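Local coordinates for protein BexL (Amycolatopsis orientalis, PDB 4XRW) that probably cyclises and aromatises a nascent poly-beta-ketone chain, as a di-domain aromatase/cyclase of the type II polyketide synthase that makes BE-7585A, at residues A[37-40]-A[45-48]; A[175-180]-A[313-318]; A[190-195]-A[262-267]. All coordinates share one frame; numbering follows the deposited sequence.

Contact 1. Residues A[37-40]-A[45-48]; sequences VYRL and ANWP
Leu40 and Asn46 come within 5.6 Å at their CA atoms where the chain leaves helix 34-42, passes through a 3-10 turn and enters helix 47-50. Asn46 sends its CB toward the first helix, 3.4 Å from Leu40 O. Methyl CD2 of Leu40 packs against the amide carbon CG of Asn46 at 3.7 Å, the side chains crossing at about a right angle. Helix 34-42 and the 3-10 turn leading into helix 47-50 belong to the helix-grip fold of the N-terminal aromatase/cyclase domain, between its first strand and strand 54-59. Asparagine suits the bend because its amide serves two sides: OD1 accepts from a water 2.6 Å away, which accepts from Arg39 NH2 at 2.8 Å, while ND2 bonds weakly to Glu43 O. Extended at first (chi1 -176°), then bent at chi3 (79°), the Arg39 chain brings NH2 to this water, which lies in the guanidinium plane; Glu36 and Glu43 hold the same group by salt bridges. Trp47 turns an edge to the first helix, CD1 lying 3.6 Å from Leu40 O, and its NE1 bonds to Val41 O. Its side chain nears a bound MES molecule, probably from the crystallisation liquor.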
# COMPACT_ATOMS: atom_id res chain seq x y z
N VAL A 37 -0.62 -9.18 15.70
CA VAL A 37 -0.46 -7.74 15.52
C VAL A 37 1.02 -7.43 15.40
O VAL A 37 1.42 -6.65 14.53
CB VAL A 37 -1.07 -6.95 16.68
CG1 VAL A 37 -0.79 -5.46 16.56
CG2 VAL A 37 -2.59 -7.19 16.73
N TYR A 38 1.83 -8.02 16.28
CA TYR A 38 3.28 -7.86 16.22
C TYR A 38 3.79 -8.22 14.85
O TYR A 38 4.57 -7.47 14.24
CB TYR A 38 4.01 -8.71 17.26
CG TYR A 38 5.52 -8.64 17.08
CD1 TYR A 38 6.26 -7.62 17.66
CD2 TYR A 38 6.19 -9.56 16.30
CE1 TYR A 38 7.63 -7.53 17.48
CE2 TYR A 38 7.56 -9.48 16.13
CZ TYR A 38 8.27 -8.47 16.72
OH TYR A 38 9.63 -8.40 16.53
N ARG A 39 3.36 -9.38 14.35
CA ARG A 39 3.81 -9.87 13.05
C ARG A 39 3.46 -8.90 11.92
O ARG A 39 4.24 -8.73 11.00
CB ARG A 39 3.20 -11.24 12.75
CG ARG A 39 3.70 -11.86 11.45
CD ARG A 39 2.93 -13.12 11.08
NE ARG A 39 1.63 -12.83 10.46
CZ ARG A 39 1.46 -12.45 9.19
NH1 ARG A 39 2.51 -12.26 8.38
NH2 ARG A 39 0.23 -12.22 8.74
N LEU A 40 2.30 -8.26 12.00
CA LEU A 40 1.86 -7.38 10.90
C LEU A 40 2.67 -6.08 10.85
O LEU A 40 2.89 -5.51 9.76
CB LEU A 40 0.36 -7.08 11.02
CG LEU A 40 -0.58 -8.28 10.75
CD1 LEU A 40 -1.96 -8.01 11.31
CD2 LEU A 40 -0.69 -8.56 9.27
N ALA A 45 5.99 -6.23 4.52
CA ALA A 45 5.19 -6.56 3.37
C ALA A 45 3.70 -6.31 3.72
O ALA A 45 2.86 -6.09 2.83
CB ALA A 45 5.44 -8.01 2.95
N ASN A 46 3.39 -6.31 5.02
CA ASN A 46 2.01 -6.11 5.48
C ASN A 46 1.58 -4.66 5.66
O ASN A 46 0.41 -4.37 5.89
CB ASN A 46 1.77 -6.82 6.80
CG ASN A 46 1.90 -8.31 6.69
OD1 ASN A 46 1.12 -8.95 5.99
ND2 ASN A 46 2.90 -8.88 7.36
N TRP A 47 2.52 -3.73 5.61
CA TRP A 47 2.17 -2.37 5.98
C TRP A 47 1.09 -1.78 5.09
O TRP A 47 0.23 -1.10 5.60
CB TRP A 47 3.39 -1.47 5.95
CG TRP A 47 4.27 -1.60 7.19
CD1 TRP A 47 4.32 -2.62 8.07
CD2 TRP A 47 5.21 -0.63 7.65
NE1 TRP A 47 5.26 -2.35 9.07
CE2 TRP A 47 5.82 -1.14 8.82
CE3 TRP A 47 5.61 0.62 7.17
CZ2 TRP A 47 6.81 -0.44 9.50
CZ3 TRP A 47 6.58 1.31 7.85
CH2 TRP A 47 7.17 0.77 9.01
N PRO A 48 1.14 -2.02 3.76
CA PRO A 48 0.10 -1.36 2.95
C PRO A 48 -1.31 -1.80 3.36
O PRO A 48 -2.28 -1.05 3.18
CB PRO A 48 0.45 -1.78 1.51
CG PRO A 48 1.99 -1.89 1.56
CD PRO A 48 2.19 -2.62 2.91
O HOH W 1 0.17 -11.41 6.09

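Contact 2. Residues A[175-180]-A[313-318]; sequences FTDTVR and NSRATL
Apolar packing joins Val179 of strand 172-181 to Leu318 of helix 299-326. Both methyls of Val179 close on Leu318 CB, CG2 at 3.7 Å and CG1 at 3.8 Å, so the branched end of the valine straddles the root of the leucine. Leu318 CD1 reaches farther back along the strand, to 3.7 Å from the backbone O of Asp177. With CG anti to its carbonyl carbon (chi1 -69°), Leu318 is directed into the helix-strand interface, where a flexible hydrocarbon fits well. The long C-terminal helix runs nearly parallel to the strand, at 19° and with 8.7 Å between the axes of the two short segments; this is the second domain's helix-grip fold, in which an antiparallel sheet wraps round such a helix. The strand lies outermost in that sheet within the chain, paired with strand 274-284.

The charged contact lies toward the outside. Asp177 rests on the aliphatic part of Arg315: its CG is 3.6 Å from Arg315 CG, and its OD1 is 3.5 Å from Arg315 CD. The salt bridge from that OD1 to Arg315 NE is long, 4.0 Å, and meets the guanidinium at its edge, the carboxylate and guanidinium planes 69° apart. Ser311 OG holds the other oxygen, OD2, and bonds weakly with Arg315 NE. Arginine suits this exposed margin: its methylenes carry the contact and its guanidinium runs on past the carboxylate.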
# COMPACT_ATOMS: atom_id res chain seq x y z
N PHE A 175 -5.13 -12.41 -5.56
CA PHE A 175 -5.07 -13.30 -6.73
C PHE A 175 -4.09 -12.72 -7.74
O PHE A 175 -3.83 -11.51 -7.73
CB PHE A 175 -6.46 -13.49 -7.35
CG PHE A 175 -7.05 -12.23 -7.90
CD1 PHE A 175 -6.82 -11.87 -9.23
CD2 PHE A 175 -7.84 -11.41 -7.12
CE1 PHE A 175 -7.37 -10.71 -9.75
CE2 PHE A 175 -8.38 -10.25 -7.64
CZ PHE A 175 -8.14 -9.89 -8.95
N THR A 176 -3.56 -13.58 -8.60
CA THR A 176 -2.55 -13.20 -9.59
C THR A 176 -2.91 -13.73 -10.99
O THR A 176 -3.41 -14.85 -11.11
CB THR A 176 -1.17 -13.73 -9.19
OG1 THR A 176 -0.80 -13.20 -7.90
CG2 THR A 176 -0.12 -13.34 -10.20
N ASP A 177 -2.68 -12.93 -12.02
CA ASP A 177 -2.78 -13.41 -13.42
C ASP A 177 -1.41 -13.33 -14.05
O ASP A 177 -0.69 -12.38 -13.80
CB ASP A 177 -3.78 -12.59 -14.21
CG ASP A 177 -5.21 -12.86 -13.81
OD1 ASP A 177 -5.71 -13.98 -14.07
OD2 ASP A 177 -5.85 -11.96 -13.27
N THR A 178 -1.03 -14.34 -14.84
CA THR A 178 0.30 -14.43 -15.38
C THR A 178 0.21 -14.65 -16.88
O THR A 178 -0.71 -15.32 -17.34
CB THR A 178 1.10 -15.59 -14.73
OG1 THR A 178 1.42 -15.26 -13.38
CG2 THR A 178 2.38 -15.86 -15.48
N VAL A 179 1.15 -14.07 -17.62
CA VAL A 179 1.32 -14.42 -19.02
C VAL A 179 2.79 -14.53 -19.33
O VAL A 179 3.62 -13.79 -18.80
CB VAL A 179 0.63 -13.41 -19.97
CG1 VAL A 179 -0.80 -13.18 -19.55
CG2 VAL A 179 1.35 -12.11 -20.03
N ARG A 180 3.14 -15.45 -20.23
CA ARG A 180 4.50 -15.57 -20.69
C ARG A 180 4.66 -14.73 -21.96
O ARG A 180 3.82 -14.78 -22.85
CB ARG A 180 4.87 -17.05 -20.94
CG ARG A 180 4.51 -17.94 -19.74
CD ARG A 180 5.70 -18.17 -18.83
NE ARG A 180 6.82 -18.80 -19.55
CZ ARG A 180 7.64 -19.72 -19.05
NH1 ARG A 180 7.48 -20.15 -17.80
NH2 ARG A 180 8.61 -20.21 -19.80
N ASN A 313 -9.40 -6.78 -16.57
CA ASN A 313 -8.61 -5.63 -16.99
C ASN A 313 -7.13 -5.96 -16.95
O ASN A 313 -6.38 -5.49 -17.80
CB ASN A 313 -8.88 -4.39 -16.12
CG ASN A 313 -10.05 -3.52 -16.61
OD1 ASN A 313 -10.48 -3.60 -17.76
ND2 ASN A 313 -10.55 -2.66 -15.72
N SER A 314 -6.69 -6.75 -15.97
CA SER A 314 -5.27 -7.08 -15.88
C SER A 314 -4.79 -8.02 -17.01
O SER A 314 -3.72 -7.81 -17.59
CB SER A 314 -4.95 -7.72 -14.52
OG SER A 314 -4.78 -6.73 -13.52
N ARG A 315 -5.58 -9.05 -17.29
CA ARG A 315 -5.24 -9.99 -18.34
C ARG A 315 -5.27 -9.27 -19.68
O ARG A 315 -4.45 -9.56 -20.55
CB ARG A 315 -6.21 -11.18 -18.35
CG ARG A 315 -5.90 -12.26 -17.31
CD ARG A 315 -6.94 -13.39 -17.31
NE ARG A 315 -8.27 -12.92 -16.91
CZ ARG A 315 -9.30 -12.72 -17.74
NH1 ARG A 315 -9.19 -12.98 -19.04
NH2 ARG A 315 -10.46 -12.28 -17.26
N ALA A 316 -6.19 -8.33 -19.83
CA ALA A 316 -6.23 -7.48 -21.02
C ALA A 316 -4.95 -6.67 -21.17
O ALA A 316 -4.35 -6.66 -22.22
CB ALA A 316 -7.44 -6.55 -21.00
N THR A 317 -4.52 -6.00 -20.09
CA THR A 317 -3.31 -5.22 -20.14
C THR A 317 -2.08 -6.09 -20.45
O THR A 317 -1.25 -5.71 -21.26
CB THR A 317 -3.09 -4.42 -18.81
OG1 THR A 317 -4.18 -3.50 -18.63
CG2 THR A 317 -1.82 -3.63 -18.87
N LEU A 318 -1.96 -7.26 -19.81
CA LEU A 318 -0.89 -8.17 -20.07
C LEU A 318 -0.88 -8.63 -21.56
O LEU A 318 0.19 -8.74 -22.15
CB LEU A 318 -0.99 -9.39 -19.16
CG LEU A 318 -0.71 -9.07 -17.69
CD1 LEU A 318 -1.17 -10.22 -16.81
CD2 LEU A 318 0.76 -8.74 -17.52

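Contact 3. Residues A[190-195]-A[262-267]; sequences DFVDQA and GRWDFA
The indole of Trp264 receives a methyl squarely on one face: Val192 CG1 stands 3.6 Å from the centroid of the five-membered ring, only 5° off the ring normal, a CH-pi contact. CG1 is almost equally far from all five atoms of that ring, with CE2 the nearest at 3.7 Å. Tyr248 meets the indole from the neighbouring strand, and the long C-terminal helix touches it as well. The phenyl ring of Phe266 takes the other methyl obliquely, its CZ lying 3.8 Å from Val192 CG2 and 4.0 Å from Val192 CB.

Val192 CG1 is anti to the backbone N (chi1 -176°), which aims this methyl at the tryptophan and leaves CG2 for the phenylalanine. Trp264 and Phe266 are two residues apart on strand 257-268, so both project from the same face of the antiparallel sheet, the one that grips the long helix in this helix-grip domain; helix 185-193 closes on the same interior. A compact beta-branched residue suits the helix here, offering two divergent methyls, one to each ring. Polar chemistry on the strand's other side stays within it: Arg263 NE gives Asp265 OD1 a nearly straight bond of 3.1 Å (170° at the hydrogen), in a salt bridge that takes no part in holding helix 185-193. OD1 uses its syn lone pair; the bond of NE to OD2 is weak.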
# COMPACT_ATOMS: atom_id res chain seq x y z
N ASP A 190 8.45 -1.49 -19.54
CA ASP A 190 8.25 -0.17 -20.11
C ASP A 190 6.82 0.05 -20.53
O ASP A 190 6.29 1.15 -20.39
CB ASP A 190 9.16 0.09 -21.32
CG ASP A 190 10.64 0.32 -20.94
OD1 ASP A 190 10.98 0.57 -19.76
OD2 ASP A 190 11.48 0.26 -21.87
N PHE A 191 6.18 -0.97 -21.09
CA PHE A 191 4.78 -0.82 -21.49
C PHE A 191 3.87 -0.48 -20.29
O PHE A 191 2.97 0.35 -20.41
CB PHE A 191 4.28 -2.11 -22.17
CG PHE A 191 2.87 -2.04 -22.66
CD1 PHE A 191 1.79 -2.34 -21.83
CD2 PHE A 191 2.60 -1.66 -23.98
CE1 PHE A 191 0.50 -2.26 -22.28
CE2 PHE A 191 1.31 -1.58 -24.44
CZ PHE A 191 0.25 -1.90 -23.61
N VAL A 192 4.10 -1.13 -19.17
CA VAL A 192 3.26 -0.89 -17.96
C VAL A 192 3.70 0.40 -17.20
O VAL A 192 2.87 1.12 -16.64
CB VAL A 192 3.31 -2.09 -17.01
CG1 VAL A 192 2.42 -1.88 -15.88
CG2 VAL A 192 2.86 -3.38 -17.79
N ASP A 193 4.99 0.69 -17.22
CA ASP A 193 5.53 1.90 -16.57
C ASP A 193 5.04 3.18 -17.27
O ASP A 193 4.64 4.15 -16.62
CB ASP A 193 7.06 1.85 -16.60
CG ASP A 193 7.73 3.04 -15.92
OD1 ASP A 193 7.34 3.40 -14.78
OD2 ASP A 193 8.66 3.60 -16.53
N GLN A 194 5.08 3.18 -18.60
CA GLN A 194 4.76 4.36 -19.37
C GLN A 194 3.26 4.50 -19.56
O GLN A 194 2.69 4.40 -20.69
CB GLN A 194 5.52 4.32 -20.71
CG GLN A 194 7.01 4.32 -20.49
CD GLN A 194 7.83 4.23 -21.77
OE1 GLN A 194 7.37 4.60 -22.85
NE2 GLN A 194 9.04 3.74 -21.64
N ALA A 195 2.57 4.78 -18.46
CA ALA A 195 1.12 4.75 -18.47
C ALA A 195 0.52 5.97 -19.16
O ALA A 195 -0.64 5.95 -19.54
CB ALA A 195 0.58 4.61 -17.03
N GLY A 262 -1.77 -3.63 -5.48
CA GLY A 262 -1.36 -4.54 -6.52
C GLY A 262 0.12 -4.47 -6.80
O GLY A 262 0.84 -3.60 -6.30
N ARG A 263 0.58 -5.40 -7.62
CA ARG A 263 1.97 -5.52 -7.93
C ARG A 263 2.10 -6.14 -9.35
O ARG A 263 1.46 -7.16 -9.63
CB ARG A 263 2.67 -6.38 -6.89
CG ARG A 263 4.08 -6.79 -7.18
CD ARG A 263 4.59 -7.60 -6.01
NE ARG A 263 6.03 -7.85 -6.05
CZ ARG A 263 6.86 -7.70 -5.02
NH1 ARG A 263 6.42 -7.27 -3.83
NH2 ARG A 263 8.16 -7.96 -5.19
N TRP A 264 2.88 -5.49 -10.19
CA TRP A 264 3.31 -6.06 -11.48
C TRP A 264 4.72 -6.59 -11.28
O TRP A 264 5.57 -5.88 -10.74
CB TRP A 264 3.32 -5.02 -12.60
CG TRP A 264 2.02 -4.31 -12.87
CD1 TRP A 264 1.57 -3.16 -12.28
CD2 TRP A 264 1.03 -4.69 -13.82
NE1 TRP A 264 0.35 -2.82 -12.79
CE2 TRP A 264 -0.01 -3.74 -13.73
CE3 TRP A 264 0.90 -5.75 -14.71
CZ2 TRP A 264 -1.15 -3.82 -14.52
CZ3 TRP A 264 -0.24 -5.82 -15.51
CH2 TRP A 264 -1.25 -4.87 -15.40
N ASP A 265 4.99 -7.81 -11.74
CA ASP A 265 6.33 -8.38 -11.69
C ASP A 265 6.72 -8.87 -13.08
O ASP A 265 5.88 -9.38 -13.81
CB ASP A 265 6.43 -9.53 -10.68
CG ASP A 265 6.36 -9.03 -9.25
OD1 ASP A 265 7.35 -8.44 -8.76
OD2 ASP A 265 5.29 -9.22 -8.64
N PHE A 266 7.97 -8.64 -13.44
CA PHE A 266 8.50 -9.02 -14.75
C PHE A 266 9.77 -9.78 -14.47
O PHE A 266 10.78 -9.21 -14.09
CB PHE A 266 8.75 -7.80 -15.63
CG PHE A 266 7.60 -6.84 -15.62
CD1 PHE A 266 6.51 -7.04 -16.41
CD2 PHE A 266 7.60 -5.74 -14.75
CE1 PHE A 266 5.44 -6.16 -16.38
CE2 PHE A 266 6.52 -4.86 -14.72
CZ PHE A 266 5.45 -5.08 -15.53
N ALA A 267 9.66 -11.09 -14.60
CA ALA A 267 10.75 -12.00 -14.25
C ALA A 267 11.38 -12.58 -15.53
O ALA A 267 10.68 -13.17 -16.33
CB ALA A 267 10.23 -13.09 -13.38

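Contacts 2 and 3 share the second domain, their centres 11 Å apart, and reach one sheet from two helices. They touch directly: Leu318 CD2 and Thr317 CG2 lie against the indole of Trp264, so the long helix and helix 185-193 both pack on that tryptophan. Contact 3 is buried and wholly apolar across its segments, whereas contact 2 grades from a leucine interior to a charged, exposed margin. Contact 1 stands apart in the first domain, about 25 Å from contact 3 between centres. It joins helix 34-42 to the turn leading into helix 47-50, close in sequence, rather than a helix to a sheet, and is partly buried, with a water link in place of contact 2's direct but long salt bridge.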